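Local coordinates for protein hydrolase, putative (PDB 2B30) that probably acts as a metal-dependent phosphatase of the Cof-like branch of the HAD superfamily, with its substrate unknown and a calcium ion held in this structure, at residues 32-36 with 37-41; 95-98 with 99-102; 222-225 with 226-229; 237-240 with 241-244; 247-250 with 251-254. All coordinates share one frame; numbering follows the deposited sequence.

How the interactions relate
Four of the five contacts gather round the metal pocket of the HAD core. Interactions 1 and 5 share the calcium ion, bound by D33 and D35 of interaction 1 and by D248 of interaction 5; their centres lie 12 Å apart. Interaction 3 sends K225 into the same pocket, where K225 NZ forms a salt bridge with D252 OD1 at 2.7 Å. Interaction 2, centred 7 Å from interaction 3, approaches through N98, whose OD1 lies 3.0 Å from N251 ND2 of interaction 5. Interaction 4 is remote, with V243 about 12 Å from D252 between side chains; it leads from the helix begun in interaction 3 into the strand that ends in interaction 5.

Interaction 1: residues 32-36 with 37-41; sequences IDFDG and TLFVD. With CA (calcium ion), chain E.
F39 lays its CB over one face of the F34 ring, 3.7 Å from the ring centroid, in a CH-pi contact. The two rings are tilted by only 27° but slid apart, so they barely overlap. L38 fills in beside them, its CD2 3.9 Å from F34 CD1, and large apolar residues suit this buried part. In the backbone, F34 O gathers the turn, accepting from F39 N at 2.8 Å and from T37 N at 3.2 Å on opposite faces of its carbonyl plane. Residues 33-37, DFDGT, match motif I (DxDGT) of HAD enzymes. Calcium binds D33 OD2 at 2.2 Å, D33 OD1 farther off at 2.8 Å and D35 O at 2.3 Å; D248 completes the protein ligands. T37 OG1, anti to its own carbonyl carbon (chi1 -58°), donates to the anti lone pair of D33 OD2 at 2.9 Å, which probably fixes the rotation of this metal-binding carboxylate. The G36 side, where positive phi suits glycine, is more open, yet G36 N bonds F39 O. D35 is partly exposed but anchored by R70, which also makes a cation-pi contact with F39. The turn follows strand 29-33, with I32, T37 and L38 against helix 288-297 and F34 and F39 against helix 72-79.

Interaction 2: residues 95-98 with 99-102; sequences VYIN and GTIV
G99 tucks under V95, its CA 3.7 Å from V95 CG1, at the tip of the hairpin that joins strands 94-96 and 101-103. N98 and G99 are the central residues of a type I' turn; the backbone of G99 (phi 94°) would jam any CB against the carbonyl oxygen of N98, a backbone shape that suits glycine. I101 begins the return strand and forms an antiparallel hydrogen-bonded pair with Y96: Y96 N donates to I101 O at 2.7 Å, and I101 N returns a bond to Y96 O at 3.1 Å. From the same strand the I101 side chain reaches out to meet I97, and the two CD1 methyls touch, a greasy contact apt for two buried branched residues. I97 matters as much through its backbone. Its carbonyl oxygen takes T100 N at 3.2 Å from above its plane, and T100 OG1 at 2.6 Å in the plane, on a lone pair. Threonine manages this because chi1 of 56° sets OG1 between the backbone N and the carbonyl carbon. N98, at the tip, faces N251 and the metal pocket. With Y96 O also taking a second donor, G99 N at 3.2 Å, two carbonyl oxygens of the hairpin end, Y96 O and I97 O, each accept two bonds, which suggests that the turn is held by its own backbone and threonine hydroxyl, consistent with a defined position for N98.

Interaction 3: residues 222-225 with 226-229; sequences GHDK and YTGI
D224 lies alongside Y226, both side chains pointing the same way, with D224 OD2 3.3 Å from Y226 CB. The aspartate is the N-cap of helix 225-235, whose first residue, K225, is the lysine expected for motif III of the HAD fold. D224 OD2 accepts from Y226 N at 3.0 Å; the N-H meets it from well above the carboxylate plane, 71° out. The torsion that brings it there is chi1 of 71°, which holds CG between the backbone N and the carbonyl carbon and folds the short acid over the first turn. A carboxylate suits this end of a helix, where the first N-H groups have no helical carbonyl partner and the dipole would probably steady a negative group. The other oxygen, D224 OD1, rests 3.4 Å from T227 CG2. Helical bonds then take over: G228 N donates to D224 O at 3.2 Å, and I229 N to K225 O at 2.8 Å. The K225 side chain leaves the turn fully extended, and this extension carries NZ into the metal pocket, where it lies beside D252 and donates to C67 O. Y226 lies at the subunit interface: its OH bonds G222 O of the second subunit, and the converse bond forms too; within its own chain the Y226 ring meets F259. On the loop side H223 and T227 are joined through one water, which sits in the plane of the imidazole at its edge, 2.7 Å from H223 ND1 and 2.7 Å from T227 OG1.

Interaction 4: residues 237-240 with 241-244; sequences NISN and DQVL
Q242 folds back over S239, and the polar bonds between these two residues carry most of the contact. Q242 OE1 accepts from S239 N at 2.9 Å, a fairly straight bond (160° at the hydrogen) tilted a little from the amide plane, and more weakly from S239 OG at 3.2 Å. Glutamine has the length to do this, and its extended chain, starting from a chi1 of -61° that sets CG beside its own backbone N, carries the amide back to S239. In return Q242 N donates to S239 O at 2.9 Å, so the serine is held through both backbone polar atoms. A second backbone bond follows at once: V243 N meets N240 O at 2.9 Å from above the carbonyl plane. These overlapping i-to-i+3 bonds form a short 3-10-like turn that bends the chain into the strand. A water lies 2.7 Å from N240 O and 2.6 Å from V243 O. The apolar part is small. I238 CG2 touches V243 CG2 at 3.9 Å, the two side chains crossing at about a right angle; branched aliphatics suit it, since V243 is buried against L31 and I238 reaches L29. The polar ends find partners beyond the turn: D241 forms a salt bridge with K260, N240 ND2 donates to N258 O, and both residues also pack on the second subunit, at E116 and L221. N237, with positive phi, is the C-prime residue of the Schellman motif that ends the helix before it. Together they make an alpha-to-beta connection, typical of the Rossmann-like HAD core, delivering strand 243-247 alongside strand 29-33.

Interaction 5: residues 247-250 with 251-254; sequences GDAE and NDIA. With CA (calcium ion), chain E.
A single carboxylate oxygen, D252 OD2, takes two successive backbone N-H groups that precede it in the chain: D248 N at 2.9 Å and A249 N at 3.0 Å. The bonds differ in direction. A249 N uses the anti lone pair, whereas D248 N comes from above the carboxylate plane, 49° out of it. A chi1 of -62° sets D252 CG anti to its own carbonyl carbon, turning the acid back to the loop. The loop answers with A249 O, which accepts from D252 N at 3.1 Å; a weak bond from I253 N to E250 O continues into helix 253-257. This GDxxND sequence is motif IV of HAD enzymes. G247 suits the first place because a CB would run into the D252 carboxylate, and the small A249 leaves its N-H near D252 OD2. I253 CD1 rests against the E250 backbone, 3.4 Å from E250 O. Further out, E250 OE1 accepts from T210 N. D248 OD1 binds the calcium at 2.6 Å, and the D248 and D252 carboxylate planes stand 50° apart. D252 belongs to the calcium site of this protein, although it does not ligate the ion here; K225 is a positive charge close by. The two N-H bonds hold D252 OD2 against the loop that carries the metal ligand D248, and this would probably help to position D248.

Interaction 1: residues 32-36 with 37-41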
# COMPACT_ATOMS: atom_id res chain seq x y z
N ILE A 32 14.50 6.03 -7.56
CA ILE A 32 15.76 5.40 -7.22
C ILE A 32 15.93 5.36 -5.72
O ILE A 32 15.89 6.41 -5.07
CB ILE A 32 16.93 6.20 -7.81
CG1 ILE A 32 16.68 6.45 -9.31
CG2 ILE A 32 18.26 5.47 -7.57
CD1 ILE A 32 17.79 7.26 -9.98
N ASP A 33 16.13 4.17 -5.16
CA ASP A 33 16.46 4.05 -3.74
C ASP A 33 17.87 4.58 -3.49
O ASP A 33 18.70 4.55 -4.40
CB ASP A 33 16.35 2.60 -3.29
CG ASP A 33 16.73 2.40 -1.83
OD1 ASP A 33 16.30 3.19 -0.96
OD2 ASP A 33 17.46 1.44 -1.56
N PHE A 34 18.13 5.09 -2.30
CA PHE A 34 19.44 5.64 -1.98
C PHE A 34 20.40 4.55 -1.44
O PHE A 34 21.18 4.00 -2.22
CB PHE A 34 19.35 6.86 -1.05
CG PHE A 34 20.55 7.77 -1.13
CD1 PHE A 34 20.79 8.52 -2.28
CD2 PHE A 34 21.44 7.87 -0.06
CE1 PHE A 34 21.90 9.36 -2.37
CE2 PHE A 34 22.55 8.72 -0.13
CZ PHE A 34 22.79 9.46 -1.29
N ASP A 35 20.35 4.23 -0.15
CA ASP A 35 21.33 3.30 0.42
C ASP A 35 21.07 1.91 -0.07
O ASP A 35 19.91 1.47 -0.14
CB ASP A 35 21.27 3.28 1.94
CG ASP A 35 21.59 4.61 2.54
OD1 ASP A 35 20.75 5.53 2.39
OD2 ASP A 35 22.68 4.73 3.15
N GLY A 36 22.14 1.20 -0.39
CA GLY A 36 22.04 -0.15 -0.91
C GLY A 36 21.76 -0.20 -2.40
O GLY A 36 21.88 -1.26 -3.01
N THR A 37 21.40 0.94 -2.98
CA THR A 37 21.08 1.02 -4.40
C THR A 37 22.02 2.04 -5.05
O THR A 37 22.93 1.66 -5.77
CB THR A 37 19.58 1.38 -4.63
OG1 THR A 37 18.74 0.40 -4.00
CG2 THR A 37 19.26 1.45 -6.11
N LEU A 38 21.80 3.32 -4.76
CA LEU A 38 22.61 4.40 -5.33
C LEU A 38 23.85 4.71 -4.46
O LEU A 38 24.94 4.92 -4.99
CB LEU A 38 21.74 5.65 -5.46
CG LEU A 38 22.22 6.81 -6.33
CD1 LEU A 38 22.21 6.43 -7.80
CD2 LEU A 38 21.34 8.04 -6.11
N PHE A 39 23.68 4.73 -3.14
CA PHE A 39 24.75 5.03 -2.20
C PHE A 39 25.28 3.74 -1.59
O PHE A 39 24.49 2.97 -1.02
CB PHE A 39 24.21 5.94 -1.10
CG PHE A 39 25.22 6.33 -0.07
CD1 PHE A 39 25.82 7.58 -0.12
CD2 PHE A 39 25.56 5.46 0.97
CE1 PHE A 39 26.74 7.96 0.84
CE2 PHE A 39 26.48 5.83 1.93
CZ PHE A 39 27.08 7.09 1.86
N VAL A 40 26.60 3.53 -1.66
CA VAL A 40 27.22 2.25 -1.29
C VAL A 40 27.65 2.19 0.19
O VAL A 40 27.14 1.36 0.95
CB VAL A 40 28.42 1.92 -2.22
CG1 VAL A 40 28.99 0.54 -1.91
CG2 VAL A 40 28.01 2.00 -3.68
N ASP A 41 28.58 3.06 0.60
CA ASP A 41 29.05 3.12 2.00
C ASP A 41 29.81 4.42 2.28
O ASP A 41 29.86 5.29 1.41
CB ASP A 41 29.93 1.90 2.34
CG ASP A 41 31.15 1.76 1.43
OD1 ASP A 41 31.77 2.78 1.04
OD2 ASP A 41 31.49 0.59 1.12
CA CA E . 17.73 1.33 0.64

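Interaction 2: residues 95-98 with 99-102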
# COMPACT_ATOMS: atom_id res chain seq x y z
N VAL A 95 10.84 11.75 -2.46
CA VAL A 95 10.10 11.05 -1.42
C VAL A 95 11.08 10.71 -0.31
O VAL A 95 12.00 9.90 -0.49
CB VAL A 95 9.48 9.75 -1.98
CG1 VAL A 95 8.80 8.96 -0.88
CG2 VAL A 95 8.50 10.07 -3.09
N TYR A 96 10.89 11.34 0.84
CA TYR A 96 11.84 11.23 1.92
C TYR A 96 11.17 10.72 3.17
O TYR A 96 9.95 10.80 3.30
CB TYR A 96 12.47 12.59 2.17
CG TYR A 96 13.18 13.11 0.95
CD1 TYR A 96 14.36 12.52 0.54
CD2 TYR A 96 12.67 14.17 0.20
CE1 TYR A 96 15.04 12.98 -0.58
CE2 TYR A 96 13.35 14.63 -0.93
CZ TYR A 96 14.53 14.02 -1.30
OH TYR A 96 15.22 14.44 -2.40
N ILE A 97 11.97 10.17 4.09
CA ILE A 97 11.49 9.67 5.37
C ILE A 97 10.34 8.68 5.15
O ILE A 97 9.26 8.82 5.72
CB ILE A 97 11.06 10.82 6.33
CG1 ILE A 97 12.14 11.91 6.36
CG2 ILE A 97 10.80 10.27 7.76
CD1 ILE A 97 12.02 12.86 7.56
N ASN A 98 10.60 7.71 4.29
CA ASN A 98 9.69 6.62 4.01
C ASN A 98 8.29 7.06 3.61
O ASN A 98 7.29 6.41 3.94
CB ASN A 98 9.68 5.62 5.18
CG ASN A 98 10.95 4.80 5.24
OD1 ASN A 98 11.69 4.74 4.24
ND2 ASN A 98 11.22 4.16 6.38
N GLY A 99 8.23 8.17 2.88
CA GLY A 99 6.98 8.62 2.29
C GLY A 99 6.19 9.62 3.10
O GLY A 99 5.11 10.03 2.67
N THR A 100 6.73 10.02 4.25
CA THR A 100 6.08 10.99 5.12
C THR A 100 6.46 12.45 4.77
O THR A 100 5.79 13.39 5.20
CB THR A 100 6.37 10.70 6.61
OG1 THR A 100 7.78 10.65 6.83
CG2 THR A 100 5.78 9.36 7.00
N ILE A 101 7.52 12.62 3.97
CA ILE A 101 7.84 13.94 3.43
C ILE A 101 8.04 13.85 1.92
O ILE A 101 8.84 13.05 1.45
CB ILE A 101 9.09 14.58 4.10
CG1 ILE A 101 8.83 14.83 5.57
CG2 ILE A 101 9.44 15.93 3.43
CD1 ILE A 101 10.06 15.27 6.35
N VAL A 102 7.33 14.70 1.18
CA VAL A 102 7.38 14.68 -0.29
C VAL A 102 7.50 16.09 -0.86
O VAL A 102 6.72 16.97 -0.49
CB VAL A 102 6.11 14.02 -0.87
CG1 VAL A 102 6.20 13.94 -2.39
CG2 VAL A 102 5.91 12.64 -0.28

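Interaction 3: residues 222-225 with 226-229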
# COMPACT_ATOMS: atom_id res chain seq x y z
N GLY A 222 0.51 3.64 8.15
CA GLY A 222 -0.18 3.82 6.87
C GLY A 222 0.62 4.52 5.78
O GLY A 222 0.08 4.79 4.70
N HIS A 223 1.89 4.79 6.05
CA HIS A 223 2.78 5.45 5.08
C HIS A 223 3.98 4.59 4.73
O HIS A 223 4.57 3.94 5.58
CB HIS A 223 3.27 6.80 5.61
CG HIS A 223 2.18 7.81 5.78
ND1 HIS A 223 1.65 8.51 4.73
CD2 HIS A 223 1.50 8.20 6.88
CE1 HIS A 223 0.69 9.30 5.17
NE2 HIS A 223 0.58 9.13 6.48
N ASP A 224 4.33 4.58 3.45
CA ASP A 224 5.61 4.05 3.01
C ASP A 224 6.05 4.82 1.74
O ASP A 224 5.43 5.82 1.38
CB ASP A 224 5.51 2.55 2.76
CG ASP A 224 4.71 2.23 1.55
OD1 ASP A 224 3.49 2.52 1.56
OD2 ASP A 224 5.29 1.70 0.57
N LYS A 225 7.13 4.37 1.11
CA LYS A 225 7.61 5.01 -0.11
C LYS A 225 6.52 5.03 -1.18
O LYS A 225 6.32 6.05 -1.84
CB LYS A 225 8.87 4.31 -0.64
CG LYS A 225 10.13 4.58 0.20
CD LYS A 225 11.38 3.98 -0.46
CE LYS A 225 12.52 3.79 0.53
NZ LYS A 225 13.82 3.53 -0.14
N TYR A 226 5.80 3.92 -1.34
CA TYR A 226 4.74 3.82 -2.36
C TYR A 226 3.62 4.87 -2.21
O TYR A 226 3.22 5.49 -3.21
CB TYR A 226 4.14 2.40 -2.39
CG TYR A 226 3.09 2.19 -3.47
CD1 TYR A 226 3.41 2.34 -4.81
CD2 TYR A 226 1.77 1.82 -3.15
CE1 TYR A 226 2.46 2.15 -5.81
CE2 TYR A 226 0.80 1.62 -4.15
CZ TYR A 226 1.15 1.80 -5.47
OH TYR A 226 0.23 1.62 -6.47
N THR A 227 3.11 5.07 -1.00
CA THR A 227 2.00 6.01 -0.78
C THR A 227 2.46 7.43 -0.97
O THR A 227 1.69 8.27 -1.43
CB THR A 227 1.41 5.94 0.62
OG1 THR A 227 2.41 6.26 1.59
CG2 THR A 227 0.84 4.58 0.87
N GLY A 228 3.72 7.70 -0.60
CA GLY A 228 4.35 9.00 -0.84
C GLY A 228 4.55 9.25 -2.32
O GLY A 228 4.20 10.31 -2.83
N ILE A 229 5.11 8.25 -3.02
CA ILE A 229 5.28 8.30 -4.48
C ILE A 229 4.00 8.66 -5.22
O ILE A 229 4.05 9.32 -6.25
CB ILE A 229 5.80 6.94 -5.03
CG1 ILE A 229 7.32 6.82 -4.86
CG2 ILE A 229 5.43 6.74 -6.52
CD1 ILE A 229 7.82 5.38 -4.90
O HOH W 1 2.42 8.93 2.13

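Interaction 4: residues 237-240 with 241-244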
# COMPACT_ATOMS: atom_id res chain seq x y z
N ASN A 237 0.41 13.68 -13.03
CA ASN A 237 -0.37 12.77 -13.87
C ASN A 237 0.46 11.68 -14.61
O ASN A 237 0.24 11.38 -15.78
CB ASN A 237 -1.18 13.60 -14.87
CG ASN A 237 -2.23 12.78 -15.59
OD1 ASN A 237 -2.91 11.94 -14.99
ND2 ASN A 237 -2.34 13.00 -16.91
N ILE A 238 1.43 11.11 -13.91
CA ILE A 238 2.27 10.05 -14.45
C ILE A 238 1.64 8.71 -14.09
O ILE A 238 1.33 8.47 -12.94
CB ILE A 238 3.67 10.13 -13.84
CG1 ILE A 238 4.33 11.42 -14.31
CG2 ILE A 238 4.51 8.92 -14.20
CD1 ILE A 238 5.74 11.63 -13.77
N SER A 239 1.44 7.85 -15.08
CA SER A 239 0.80 6.56 -14.84
C SER A 239 1.82 5.51 -14.36
O SER A 239 3.01 5.68 -14.55
CB SER A 239 0.10 6.09 -16.12
OG SER A 239 1.06 5.70 -17.09
N ASN A 240 1.34 4.45 -13.73
CA ASN A 240 2.18 3.36 -13.25
C ASN A 240 3.04 2.75 -14.38
O ASN A 240 4.23 2.57 -14.22
CB ASN A 240 1.29 2.29 -12.60
CG ASN A 240 2.06 1.05 -12.14
OD1 ASN A 240 2.78 0.41 -12.93
ND2 ASN A 240 1.89 0.70 -10.87
N ASP A 241 2.41 2.45 -15.51
CA ASP A 241 3.09 2.12 -16.78
C ASP A 241 4.42 2.86 -16.97
O ASP A 241 5.37 2.30 -17.50
CB ASP A 241 2.21 2.52 -17.99
CG ASP A 241 1.44 1.37 -18.60
OD1 ASP A 241 1.82 0.19 -18.43
OD2 ASP A 241 0.44 1.66 -19.28
N GLN A 242 4.44 4.14 -16.59
CA GLN A 242 5.56 5.03 -16.92
C GLN A 242 6.61 5.14 -15.82
O GLN A 242 7.55 5.92 -15.94
CB GLN A 242 5.02 6.42 -17.23
CG GLN A 242 4.08 6.42 -18.41
CD GLN A 242 3.34 7.71 -18.55
OE1 GLN A 242 2.91 8.29 -17.55
NE2 GLN A 242 3.16 8.18 -19.78
N VAL A 243 6.48 4.35 -14.77
CA VAL A 243 7.33 4.48 -13.60
C VAL A 243 8.34 3.35 -13.55
O VAL A 243 7.93 2.19 -13.53
CB VAL A 243 6.48 4.47 -12.32
CG1 VAL A 243 7.36 4.50 -11.09
CG2 VAL A 243 5.51 5.64 -12.31
N LEU A 244 9.63 3.68 -13.54
CA LEU A 244 10.67 2.68 -13.29
C LEU A 244 11.30 2.89 -11.92
O LEU A 244 11.73 3.99 -11.59
CB LEU A 244 11.77 2.72 -14.35
CG LEU A 244 12.99 1.83 -14.03
CD1 LEU A 244 13.34 0.94 -15.20
CD2 LEU A 244 14.21 2.63 -13.59
O HOH W 2 6.04 0.54 -14.00

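Interaction 5: residues 247-250 with 251-254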
# COMPACT_ATOMS: atom_id res chain seq x y z
N GLY A 247 15.41 -0.84 -6.03
CA GLY A 247 15.59 -0.87 -4.58
C GLY A 247 16.21 -2.15 -4.04
O GLY A 247 16.69 -2.98 -4.81
N ASP A 248 16.21 -2.31 -2.72
CA ASP A 248 17.01 -3.37 -2.11
C ASP A 248 16.50 -3.97 -0.80
O ASP A 248 16.85 -5.11 -0.49
CB ASP A 248 18.43 -2.85 -1.86
CG ASP A 248 18.50 -1.87 -0.72
OD1 ASP A 248 17.84 -0.82 -0.80
OD2 ASP A 248 19.20 -2.15 0.27
N ALA A 249 15.68 -3.24 -0.05
CA ALA A 249 15.40 -3.59 1.34
C ALA A 249 13.89 -3.65 1.66
O ALA A 249 13.03 -3.52 0.78
CB ALA A 249 16.10 -2.58 2.24
N GLU A 250 13.59 -3.86 2.94
CA GLU A 250 12.21 -3.97 3.42
C GLU A 250 11.35 -2.74 3.10
O GLU A 250 10.17 -2.87 2.73
CB GLU A 250 12.22 -4.22 4.93
CG GLU A 250 10.91 -4.76 5.48
CD GLU A 250 11.00 -5.07 6.96
OE1 GLU A 250 11.29 -4.15 7.76
OE2 GLU A 250 10.77 -6.25 7.33
N ASN A 251 11.92 -1.54 3.23
CA ASN A 251 11.17 -0.30 2.97
C ASN A 251 11.00 0.04 1.48
O ASN A 251 10.46 1.10 1.14
CB ASN A 251 11.78 0.88 3.74
CG ASN A 251 13.16 1.24 3.26
OD1 ASN A 251 13.87 0.41 2.69
ND2 ASN A 251 13.55 2.48 3.48
N ASP A 252 11.47 -0.86 0.60
CA ASP A 252 11.28 -0.72 -0.85
C ASP A 252 10.21 -1.68 -1.39
O ASP A 252 9.80 -1.55 -2.53
CB ASP A 252 12.60 -1.01 -1.59
CG ASP A 252 13.71 -0.05 -1.24
OD1 ASP A 252 13.49 1.18 -1.33
OD2 ASP A 252 14.81 -0.53 -0.88
N ILE A 253 9.77 -2.64 -0.59
CA ILE A 253 8.96 -3.75 -1.11
C ILE A 253 7.62 -3.33 -1.72
O ILE A 253 7.19 -3.89 -2.73
CB ILE A 253 8.72 -4.81 -0.01
CG1 ILE A 253 10.03 -5.51 0.35
CG2 ILE A 253 7.68 -5.84 -0.45
CD1 ILE A 253 9.97 -6.11 1.70
N ALA A 254 6.95 -2.37 -1.10
CA ALA A 254 5.66 -1.92 -1.60
C ALA A 254 5.79 -1.21 -2.93
O ALA A 254 4.89 -1.29 -3.75
CB ALA A 254 4.97 -1.02 -0.62
CA CA E . 17.73 1.33 0.64